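Long-range contacts in uncharacterized protein (PDB 3RJ2), which is a histone H3-binding protein of the Singapore grouper iridovirus: residues C31-Y36 and Y94-A99; R56-F61 and I69-L74; V6-F11 and K18-V23. All coordinates share one frame; numbering follows the deposited sequence.

Interaction 1 (C31-Y36 and Y94-A99)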
loop_
_atom_site.group_PDB
_atom_site.type_symbol
_atom_site.label_atom_id
_atom_site.label_comp_id
_atom_site.label_asym_id
_atom_site.label_seq_id
_atom_site.Cartn_x
_atom_site.Cartn_y
_atom_site.Cartn_z
ATOM N N CYS A 31 2.832 -7.252 9.746
ATOM C CA CYS A 31 2.945 -6.021 8.943
ATOM C C CYS A 31 3.798 -6.183 7.687
ATOM O O CYS A 31 4.820 -6.871 7.698
ATOM C CB CYS A 31 3.528 -4.883 9.762
ATOM S SG CYS A 31 2.467 -4.306 11.032
ATOM N N TRP A 32 3.360 -5.552 6.605
ATOM C CA TRP A 32 4.160 -5.463 5.390
ATOM C C TRP A 32 4.053 -4.089 4.741
ATOM O O TRP A 32 3.214 -3.272 5.121
ATOM C CB TRP A 32 3.837 -6.594 4.400
ATOM C CG TRP A 32 2.373 -6.802 4.104
ATOM C CD1 TRP A 32 1.578 -7.824 4.568
ATOM C CD2 TRP A 32 1.536 -5.998 3.262
ATOM N NE1 TRP A 32 0.306 -7.689 4.083
ATOM C CE2 TRP A 32 0.247 -6.581 3.279
ATOM C CE3 TRP A 32 1.748 -4.836 2.499
ATOM C CZ2 TRP A 32 -0.838 -6.036 2.571
ATOM C CZ3 TRP A 32 0.666 -4.294 1.793
ATOM C CH2 TRP A 32 -0.606 -4.899 1.833
ATOM N N ILE A 33 4.949 -3.838 3.790
ATOM C CA ILE A 33 4.929 -2.636 2.964
ATOM C C ILE A 33 4.968 -3.136 1.534
ATOM O O ILE A 33 5.642 -4.124 1.223
ATOM C CB ILE A 33 6.131 -1.707 3.255
ATOM C CG1 ILE A 33 6.117 -1.257 4.718
ATOM C CG2 ILE A 33 6.125 -0.494 2.334
ATOM C CD1 ILE A 33 7.394 -0.541 5.148
ATOM N N TRP A 34 4.204 -2.474 0.677
ATOM C CA TRP A 34 4.116 -2.837 -0.717
ATOM C C TRP A 34 4.362 -1.606 -1.582
ATOM O O TRP A 34 3.781 -0.548 -1.344
ATOM C CB TRP A 34 2.741 -3.437 -0.982
ATOM C CG TRP A 34 2.420 -3.773 -2.393
ATOM C CD1 TRP A 34 2.792 -4.898 -3.077
ATOM C CD2 TRP A 34 1.616 -2.998 -3.292
ATOM N NE1 TRP A 34 2.282 -4.859 -4.362
ATOM C CE2 TRP A 34 1.550 -3.706 -4.514
ATOM C CE3 TRP A 34 0.961 -1.755 -3.193
ATOM C CZ2 TRP A 34 0.827 -3.224 -5.631
ATOM C CZ3 TRP A 34 0.240 -1.274 -4.314
ATOM C CH2 TRP A 34 0.179 -2.016 -5.504
ATOM N N THR A 35 5.241 -1.765 -2.566
ATOM C CA THR A 35 5.574 -0.723 -3.538
ATOM C C THR A 35 5.280 -1.171 -4.976
ATOM O O THR A 35 5.650 -2.268 -5.380
ATOM C CB THR A 35 7.069 -0.330 -3.444
ATOM O OG1 THR A 35 7.363 0.055 -2.099
ATOM C CG2 THR A 35 7.382 0.849 -4.373
ATOM N N TYR A 36 4.626 -0.310 -5.746
ATOM C CA TYR A 36 4.257 -0.637 -7.119
ATOM C C TYR A 36 4.606 0.519 -8.033
ATOM O O TYR A 36 4.078 1.620 -7.874
ATOM C CB TYR A 36 2.757 -0.940 -7.193
ATOM C CG TYR A 36 2.164 -1.228 -8.558
ATOM C CD1 TYR A 36 2.844 -1.994 -9.513
ATOM C CD2 TYR A 36 0.888 -0.787 -8.874
ATOM C CE1 TYR A 36 2.264 -2.288 -10.759
ATOM C CE2 TYR A 36 0.307 -1.059 -10.111
ATOM C CZ TYR A 36 0.991 -1.814 -11.041
ATOM O OH TYR A 36 0.397 -2.076 -12.252
ATOM N N TYR A 94 4.018 5.874 -8.777
ATOM C CA TYR A 94 4.211 4.781 -7.808
ATOM C C TYR A 94 3.145 4.808 -6.748
ATOM O O TYR A 94 2.700 5.886 -6.332
ATOM C CB TYR A 94 5.526 4.929 -7.014
ATOM C CG TYR A 94 6.796 4.934 -7.802
ATOM C CD1 TYR A 94 7.523 3.767 -7.984
ATOM C CD2 TYR A 94 7.294 6.118 -8.319
ATOM C CE1 TYR A 94 8.722 3.776 -8.687
ATOM C CE2 TYR A 94 8.478 6.145 -9.029
ATOM C CZ TYR A 94 9.188 4.976 -9.210
ATOM O OH TYR A 94 10.367 5.016 -9.920
ATOM N N ALA A 95 2.781 3.622 -6.270
ATOM C CA ALA A 95 1.917 3.491 -5.112
ATOM C C ALA A 95 2.645 2.672 -4.051
ATOM O O ALA A 95 3.474 1.827 -4.364
ATOM C CB ALA A 95 0.585 2.831 -5.489
ATOM N N ARG A 96 2.341 2.950 -2.798
ATOM C CA ARG A 96 2.840 2.171 -1.693
ATOM C C ARG A 96 1.687 1.983 -0.713
ATOM O O ARG A 96 0.863 2.891 -0.514
ATOM C CB ARG A 96 4.048 2.863 -1.045
ATOM C CG ARG A 96 4.607 2.201 0.223
ATOM C CD ARG A 96 5.983 2.732 0.571
ATOM N NE ARG A 96 6.976 2.346 -0.436
ATOM C CZ ARG A 96 8.118 2.993 -0.665
ATOM N NH1 ARG A 96 8.438 4.093 0.025
ATOM N NH2 ARG A 96 8.945 2.539 -1.593
ATOM N N ILE A 97 1.602 0.788 -0.142
ATOM C CA ILE A 97 0.691 0.538 0.961
ATOM C C ILE A 97 1.527 0.167 2.179
ATOM O O ILE A 97 2.385 -0.718 2.092
ATOM C CB ILE A 97 -0.331 -0.586 0.606
ATOM C CG1 ILE A 97 -1.221 -0.137 -0.566
ATOM C CG2 ILE A 97 -1.146 -0.983 1.816
ATOM C CD1 ILE A 97 -2.203 -1.183 -1.105
ATOM N N HIS A 98 1.327 0.876 3.291
ATOM C CA HIS A 98 1.815 0.413 4.586
ATOM C C HIS A 98 0.615 -0.248 5.247
ATOM O O HIS A 98 -0.323 0.448 5.652
ATOM C CB HIS A 98 2.311 1.571 5.476
ATOM C CG HIS A 98 3.587 2.213 5.007
ATOM N ND1 HIS A 98 3.648 3.035 3.901
ATOM C CD2 HIS A 98 4.844 2.167 5.508
ATOM C CE1 HIS A 98 4.890 3.452 3.730
ATOM N NE2 HIS A 98 5.634 2.948 4.699
ATOM N N ALA A 99 0.641 -1.578 5.344
ATOM C CA ALA A 99 -0.421 -2.354 5.984
ATOM C C ALA A 99 -0.308 -2.390 7.510
ATOM O O ALA A 99 0.771 -2.599 8.057
ATOM C CB ALA A 99 -0.422 -3.766 5.435
HETATM O O HOH W 1 3.281 -1.436 7.665
#
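With chi1 at 50°, the indole of W32 swings between its own backbone N and carbonyl carbon and turns back over the partner strand, where the methyl of A99 sits beneath one face. A99 CB lies 3.5 Å from the centroid of the six-membered ring of W32 and only 5° off its normal, a CH-pi contact centred over the face. On the same side of the sheet, the CG2 branch of I97 lies against W32 CZ3, while its CG1 branch reaches W34 CE3 at 3.8 Å, so one isoleucine packs on two indoles. These are neighbouring central strands of a mixed six-stranded sheet, 31-36 running antiparallel to 94-98, with W34-I97 and Y36-A95 as hydrogen-bonded pairs; Y36 N donates to A95 O at 2.8 Å. Outward from the W32-W34-Y36 side, strand 18-22 of the other sheet and V23 just after it pack against the aromatic rings. The opposite side is more polar, with I33 among T35, R96 and H98. R96, extended to CD and bent at chi3 (-67°), lays its guanidinium edge along T35, and both NE and NH2 point at OG1, at 2.9 Å for R96 NE to T35 OG1, although the hydroxyl's position is somewhat uncertain. R96 NH1 is taken by the carbonyls of T134 and A137. Beside it I33 CG2 stands over one face of the H98 imidazole, whose NE2 bonds to T134 OG1; water 1 bridges W32 O and A99 O.

Interaction 2 (R56-F61 and I69-L74)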
loop_
_atom_site.group_PDB
_atom_site.type_symbol
_atom_site.label_atom_id
_atom_site.label_comp_id
_atom_site.label_asym_id
_atom_site.label_seq_id
_atom_site.Cartn_x
_atom_site.Cartn_y
_atom_site.Cartn_z
ATOM N N ARG A 56 -5.517 0.205 10.492
ATOM C CA ARG A 56 -5.343 1.351 9.627
ATOM C C ARG A 56 -4.246 1.014 8.645
ATOM O O ARG A 56 -3.246 0.431 9.034
ATOM C CB ARG A 56 -4.974 2.579 10.449
ATOM C CG ARG A 56 -4.530 3.776 9.646
ATOM C CD ARG A 56 -4.954 5.050 10.343
ATOM N NE ARG A 56 -3.839 5.693 11.010
ATOM C CZ ARG A 56 -3.965 6.649 11.931
ATOM N NH1 ARG A 56 -5.169 7.070 12.324
ATOM N NH2 ARG A 56 -2.877 7.172 12.474
ATOM N N HIS A 57 -4.445 1.376 7.383
ATOM C CA HIS A 57 -3.402 1.262 6.363
ATOM C C HIS A 57 -3.130 2.625 5.740
ATOM O O HIS A 57 -4.015 3.484 5.696
ATOM C CB HIS A 57 -3.808 0.258 5.280
ATOM C CG HIS A 57 -4.400 -0.997 5.834
ATOM N ND1 HIS A 57 -5.724 -1.343 5.653
ATOM C CD2 HIS A 57 -3.865 -1.959 6.621
ATOM C CE1 HIS A 57 -5.973 -2.477 6.287
ATOM N NE2 HIS A 57 -4.859 -2.872 6.881
ATOM N N ARG A 58 -1.912 2.818 5.255
ATOM C CA ARG A 58 -1.586 4.015 4.519
ATOM C C ARG A 58 -1.340 3.683 3.045
ATOM O O ARG A 58 -0.577 2.769 2.708
ATOM C CB ARG A 58 -0.369 4.676 5.148
ATOM C CG ARG A 58 -0.092 6.048 4.679
ATOM C CD ARG A 58 1.154 6.574 5.381
ATOM N NE ARG A 58 2.020 7.235 4.429
ATOM C CZ ARG A 58 2.411 8.500 4.483
ATOM N NH1 ARG A 58 2.046 9.288 5.485
ATOM N NH2 ARG A 58 3.189 8.958 3.523
ATOM N N VAL A 59 -2.027 4.424 2.177
ATOM C CA VAL A 59 -1.784 4.398 0.738
ATOM C C VAL A 59 -1.148 5.731 0.340
ATOM O O VAL A 59 -1.735 6.794 0.549
ATOM C CB VAL A 59 -3.098 4.222 -0.071
ATOM C CG1 VAL A 59 -2.780 4.060 -1.550
ATOM C CG2 VAL A 59 -3.880 3.033 0.442
ATOM N N THR A 60 0.045 5.656 -0.233
ATOM C CA THR A 60 0.831 6.834 -0.561
ATOM C C THR A 60 1.120 6.761 -2.055
ATOM O O THR A 60 1.296 5.659 -2.620
ATOM C CB THR A 60 2.162 6.868 0.249
ATOM O OG1 THR A 60 1.883 6.633 1.638
ATOM C CG2 THR A 60 2.872 8.206 0.117
ATOM N N PHE A 61 1.110 7.930 -2.690
ATOM C CA PHE A 61 1.535 8.072 -4.071
ATOM C C PHE A 61 2.768 8.967 -4.157
ATOM O O PHE A 61 2.899 9.953 -3.406
ATOM C CB PHE A 61 0.412 8.658 -4.924
ATOM C CG PHE A 61 -0.822 7.808 -4.963
ATOM C CD1 PHE A 61 -1.931 8.147 -4.205
ATOM C CD2 PHE A 61 -0.856 6.648 -5.728
ATOM C CE1 PHE A 61 -3.079 7.343 -4.232
ATOM C CE2 PHE A 61 -1.987 5.834 -5.751
ATOM C CZ PHE A 61 -3.104 6.188 -5.009
ATOM N N ILE A 69 3.618 12.721 -3.129
ATOM C CA ILE A 69 2.539 13.588 -3.628
ATOM C C ILE A 69 1.472 13.728 -2.561
ATOM O O ILE A 69 1.053 14.840 -2.217
ATOM C CB ILE A 69 1.830 13.020 -4.882
ATOM C CG1 ILE A 69 2.818 12.785 -6.022
ATOM C CG2 ILE A 69 0.701 13.968 -5.311
ATOM C CD1 ILE A 69 2.282 11.870 -7.108
ATOM N N THR A 70 1.002 12.589 -2.068
ATOM C CA THR A 70 -0.120 12.564 -1.142
ATOM C C THR A 70 -0.326 11.154 -0.577
ATOM O O THR A 70 0.178 10.178 -1.136
ATOM C CB THR A 70 -1.415 13.058 -1.831
ATOM O OG1 THR A 70 -2.380 13.426 -0.845
ATOM C CG2 THR A 70 -1.998 11.999 -2.766
ATOM N N HIS A 71 -1.055 11.069 0.532
ATOM C CA HIS A 71 -1.439 9.788 1.120
ATOM C C HIS A 71 -2.874 9.832 1.628
ATOM O O HIS A 71 -3.447 10.918 1.819
ATOM C CB HIS A 71 -0.483 9.391 2.256
ATOM C CG HIS A 71 -0.672 10.175 3.519
ATOM N ND1 HIS A 71 -0.167 11.445 3.687
ATOM C CD2 HIS A 71 -1.307 9.864 4.675
ATOM C CE1 HIS A 71 -0.494 11.888 4.893
ATOM N NE2 HIS A 71 -1.186 10.947 5.511
ATOM N N THR A 72 -3.448 8.645 1.811
ATOM C CA THR A 72 -4.742 8.476 2.457
ATOM C C THR A 72 -4.562 7.361 3.493
ATOM O O THR A 72 -3.751 6.455 3.294
ATOM C CB THR A 72 -5.866 8.080 1.433
ATOM O OG1 THR A 72 -5.907 9.018 0.350
ATOM C CG2 THR A 72 -7.236 8.068 2.088
ATOM N N HIS A 73 -5.294 7.437 4.596
ATOM C CA HIS A 73 -5.401 6.296 5.517
ATOM C C HIS A 73 -6.677 5.555 5.251
ATOM O O HIS A 73 -7.731 6.169 5.065
ATOM C CB HIS A 73 -5.406 6.727 6.982
ATOM C CG HIS A 73 -4.128 7.347 7.426
ATOM N ND1 HIS A 73 -4.086 8.495 8.184
ATOM C CD2 HIS A 73 -2.845 7.000 7.194
ATOM C CE1 HIS A 73 -2.827 8.825 8.409
ATOM N NE2 HIS A 73 -2.052 7.934 7.817
ATOM N N LEU A 74 -6.578 4.235 5.234
ATOM C CA LEU A 74 -7.743 3.355 5.218
ATOM C C LEU A 74 -8.023 2.880 6.653
ATOM O O LEU A 74 -7.182 2.228 7.266
ATOM C CB LEU A 74 -7.499 2.175 4.274
ATOM C CG LEU A 74 -6.952 2.527 2.878
ATOM C CD1 LEU A 74 -6.865 1.294 2.014
ATOM C CD2 LEU A 74 -7.776 3.617 2.179
HETATM O O HOH W 2 0.603 8.091 7.972
#
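R58 and H71 meet flat: the guanidinium lies over one face of the imidazole, the planes 11° apart, and R58 NH1 sits above the ring centre, 3.5 Å from H71 CG. A second such stack follows along the same side of the hairpin, where the guanidinium of R56 covers H73 with centres 4.4 Å apart. H73 is flanked too by the R58 chain, CG of R58 lying 3.8 Å from H73 CD2. What sets the R58 group is T60 on its own strand, since R58 NE donates to T60 OG1 at 2.9 Å, with the oxygen tilted from the guanidinium plane. Water 2 lies at the guanidinium edge and joins R58 NH1 to H73 NE2, tying the two stacks together. H71 reaches its arginine with chi1 at 74°, and Y68 OH bonds its ND1. On the other side of the strands V59 CG2 packs on L74 CD1 at 3.8 Å, with L45 and L86 of the second sheet beyond. The backbone beneath is an antiparallel ladder, V59 N to T72 O measuring 2.9 Å, and it ends in a classic beta bulge where I69 and T70 both face F61, whose N and O bond T70 O and I69 N. A guanidinium lying on each imidazole may make a further positive charge on H71 and H73 less favourable.

Interaction 3 (V6-F11 and K18-V23)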
loop_
_atom_site.group_PDB
_atom_site.type_symbol
_atom_site.label_atom_id
_atom_site.label_comp_id
_atom_site.label_asym_id
_atom_site.label_seq_id
_atom_site.Cartn_x
_atom_site.Cartn_y
_atom_site.Cartn_z
ATOM N N VAL A 6 -4.615 -8.892 3.512
ATOM C CA VAL A 6 -4.593 -9.286 2.115
ATOM C C VAL A 6 -5.356 -8.229 1.366
ATOM O O VAL A 6 -6.526 -7.991 1.639
ATOM C CB VAL A 6 -5.206 -10.688 1.912
ATOM C CG1 VAL A 6 -5.278 -11.039 0.424
ATOM C CG2 VAL A 6 -4.381 -11.723 2.676
ATOM N N ALA A 7 -4.675 -7.559 0.455
ATOM C CA ALA A 7 -5.277 -6.459 -0.282
ATOM C C ALA A 7 -5.475 -6.838 -1.739
ATOM O O ALA A 7 -4.558 -7.335 -2.396
ATOM C CB ALA A 7 -4.419 -5.189 -0.154
ATOM N N ASN A 8 -6.694 -6.637 -2.224
ATOM C CA ASN A 8 -7.011 -6.810 -3.626
ATOM C C ASN A 8 -7.128 -5.407 -4.224
ATOM O O ASN A 8 -8.067 -4.673 -3.904
ATOM C CB ASN A 8 -8.312 -7.618 -3.788
ATOM C CG ASN A 8 -8.614 -7.978 -5.257
ATOM O OD1 ASN A 8 -9.112 -7.152 -6.028
ATOM N ND2 ASN A 8 -8.321 -9.224 -5.636
ATOM N N CYS A 9 -6.150 -5.028 -5.050
ATOM C CA CYS A 9 -6.123 -3.707 -5.676
ATOM C C CYS A 9 -6.422 -3.775 -7.166
ATOM O O CYS A 9 -5.694 -4.438 -7.920
ATOM C CB CYS A 9 -4.762 -3.033 -5.491
ATOM S SG CYS A 9 -4.141 -3.004 -3.800
ATOM N N GLU A 10 -7.499 -3.090 -7.566
ATOM C CA GLU A 10 -7.804 -2.828 -8.975
ATOM C C GLU A 10 -7.397 -1.402 -9.346
ATOM O O GLU A 10 -8.034 -0.439 -8.935
ATOM C CB GLU A 10 -9.292 -3.023 -9.289
ATOM C CG GLU A 10 -9.779 -4.452 -9.217
ATOM C CD GLU A 10 -11.253 -4.624 -9.645
ATOM O OE1 GLU A 10 -12.027 -3.636 -9.609
ATOM O OE2 GLU A 10 -11.632 -5.764 -10.016
ATOM N N PHE A 11 -6.325 -1.295 -10.117
ATOM C CA PHE A 11 -5.873 -0.041 -10.685
ATOM C C PHE A 11 -6.545 0.124 -12.024
ATOM O O PHE A 11 -6.500 -0.780 -12.850
ATOM C CB PHE A 11 -4.359 -0.030 -10.833
ATOM C CG PHE A 11 -3.640 0.155 -9.536
ATOM C CD1 PHE A 11 -3.156 -0.937 -8.835
ATOM C CD2 PHE A 11 -3.469 1.425 -9.000
ATOM C CE1 PHE A 11 -2.504 -0.773 -7.632
ATOM C CE2 PHE A 11 -2.808 1.599 -7.793
ATOM C CZ PHE A 11 -2.329 0.500 -7.105
ATOM N N LYS A 18 -8.953 -2.401 -16.204
ATOM C CA LYS A 18 -8.500 -2.651 -14.829
ATOM C C LYS A 18 -7.315 -3.599 -14.762
ATOM O O LYS A 18 -7.253 -4.589 -15.481
ATOM C CB LYS A 18 -9.648 -3.154 -13.942
ATOM C CG LYS A 18 -10.793 -2.153 -13.851
ATOM C CD LYS A 18 -11.926 -2.605 -12.930
ATOM C CE LYS A 18 -12.896 -3.535 -13.638
ATOM N NZ LYS A 18 -14.197 -3.593 -12.918
ATOM N N THR A 19 -6.368 -3.269 -13.899
ATOM C CA THR A 19 -5.238 -4.138 -13.618
ATOM C C THR A 19 -5.384 -4.561 -12.158
ATOM O O THR A 19 -5.377 -3.735 -11.243
ATOM C CB THR A 19 -3.897 -3.407 -13.870
ATOM O OG1 THR A 19 -3.805 -3.036 -15.255
ATOM C CG2 THR A 19 -2.679 -4.270 -13.487
ATOM N N THR A 20 -5.569 -5.856 -11.953
ATOM C CA THR A 20 -5.749 -6.378 -10.616
ATOM C C THR A 20 -4.421 -6.866 -10.058
ATOM O O THR A 20 -3.657 -7.550 -10.745
ATOM C CB THR A 20 -6.807 -7.491 -10.584
ATOM O OG1 THR A 20 -8.017 -6.996 -11.175
ATOM C CG2 THR A 20 -7.093 -7.925 -9.140
ATOM N N ILE A 21 -4.144 -6.477 -8.820
ATOM C CA ILE A 21 -2.980 -6.956 -8.109
ATOM C C ILE A 21 -3.430 -7.469 -6.754
ATOM O O ILE A 21 -4.181 -6.799 -6.053
ATOM C CB ILE A 21 -1.925 -5.848 -7.965
ATOM C CG1 ILE A 21 -1.411 -5.449 -9.356
ATOM C CG2 ILE A 21 -0.776 -6.302 -7.059
ATOM C CD1 ILE A 21 -0.584 -4.241 -9.378
ATOM N N LEU A 22 -2.994 -8.673 -6.402
ATOM C CA LEU A 22 -3.330 -9.246 -5.111
ATOM C C LEU A 22 -2.076 -9.186 -4.255
ATOM O O LEU A 22 -1.118 -9.905 -4.511
ATOM C CB LEU A 22 -3.806 -10.696 -5.277
ATOM C CG LEU A 22 -4.941 -11.245 -4.406
ATOM C CD1 LEU A 22 -4.982 -12.776 -4.495
ATOM C CD2 LEU A 22 -4.841 -10.813 -2.968
ATOM N N VAL A 23 -2.070 -8.338 -3.235
ATOM C CA VAL A 23 -0.842 -8.141 -2.458
ATOM C C VAL A 23 -0.289 -9.354 -1.677
ATOM O O VAL A 23 0.790 -9.852 -2.014
ATOM C CB VAL A 23 -0.862 -6.846 -1.632
ATOM C CG1 VAL A 23 0.406 -6.739 -0.834
ATOM C CG2 VAL A 23 -0.976 -5.650 -2.580
#
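This is a two-stranded beta hairpin, V6-F11 antiparallel to K18-V23, at one margin of the four-stranded antiparallel sheet, in which 18-22 is an outermost strand. The pairing is regular: C9-I21 and F11-T19 are hydrogen-bonded pairs, alternating with the non-hydrogen-bonded N8-L22 and E10-T20. C9 and I21 exchange two bonds, I21 N to C9 O being 2.7 Å and C9 N to I21 O 2.8 Å, and V23 N closes the ladder on A7 O just past the strand end. Side chains alternate across the two sides. On the solvent-facing one E10 and T20 lie alongside each other, E10 CG 3.7 Å from T20 OG1. The glutamate chain runs extended beyond CG, and its OE1 comes to the aliphatic part of K18, 3.5 Å from K18 CD. The lysine's bend at chi3 (-83°) leaves K18 NZ 4.0 Å from E10 OE1, a long salt bridge whose pull is probably modest. N8 leans over the methyl of T20, its amide OD1 3.8 Å from T20 CG2. Farther along, L22 CD2 presses on V6 CG1 at 3.4 Å, tighter than usual for carbon atoms; chi1 of L22, at -143°, is away from a staggered position, which carries the methyl across toward V6. The other side is largely apolar, apart from T19: C9 SG lies against V23 CG2, and F11 CD1 against I21 CD1 at 4.2 Å. Beyond these residues stands the six-stranded sheet, F11 packing on W34, Y36 and A95, C9 on I97, and V23 on W32 and W34, while strand 44-50 takes up the opposite edge of strand 6-12 by backbone bonds from V6, N8 and E10.

Interaction 3 comes first along the chain; the 31-36 strand of interaction 1 follows, then the whole of interaction 2, and the 94-99 partner returns last. Interactions 1 and 2 share the six-stranded sheet, their centres about 9 Å apart, because strands 94-98 and 56-62 are neighbours: H98 N meets R58 O and T60 N meets R96 O. Interaction 3 belongs to the four-stranded sheet, with its centre about 12 Å from that of interaction 1, and touches it by packing of Y36 and W34 on F11 and I21. Interactions 2 and 3 do not touch. The aromatic side of interaction 1, like the apolar side of interaction 2, packs against the four-stranded sheet.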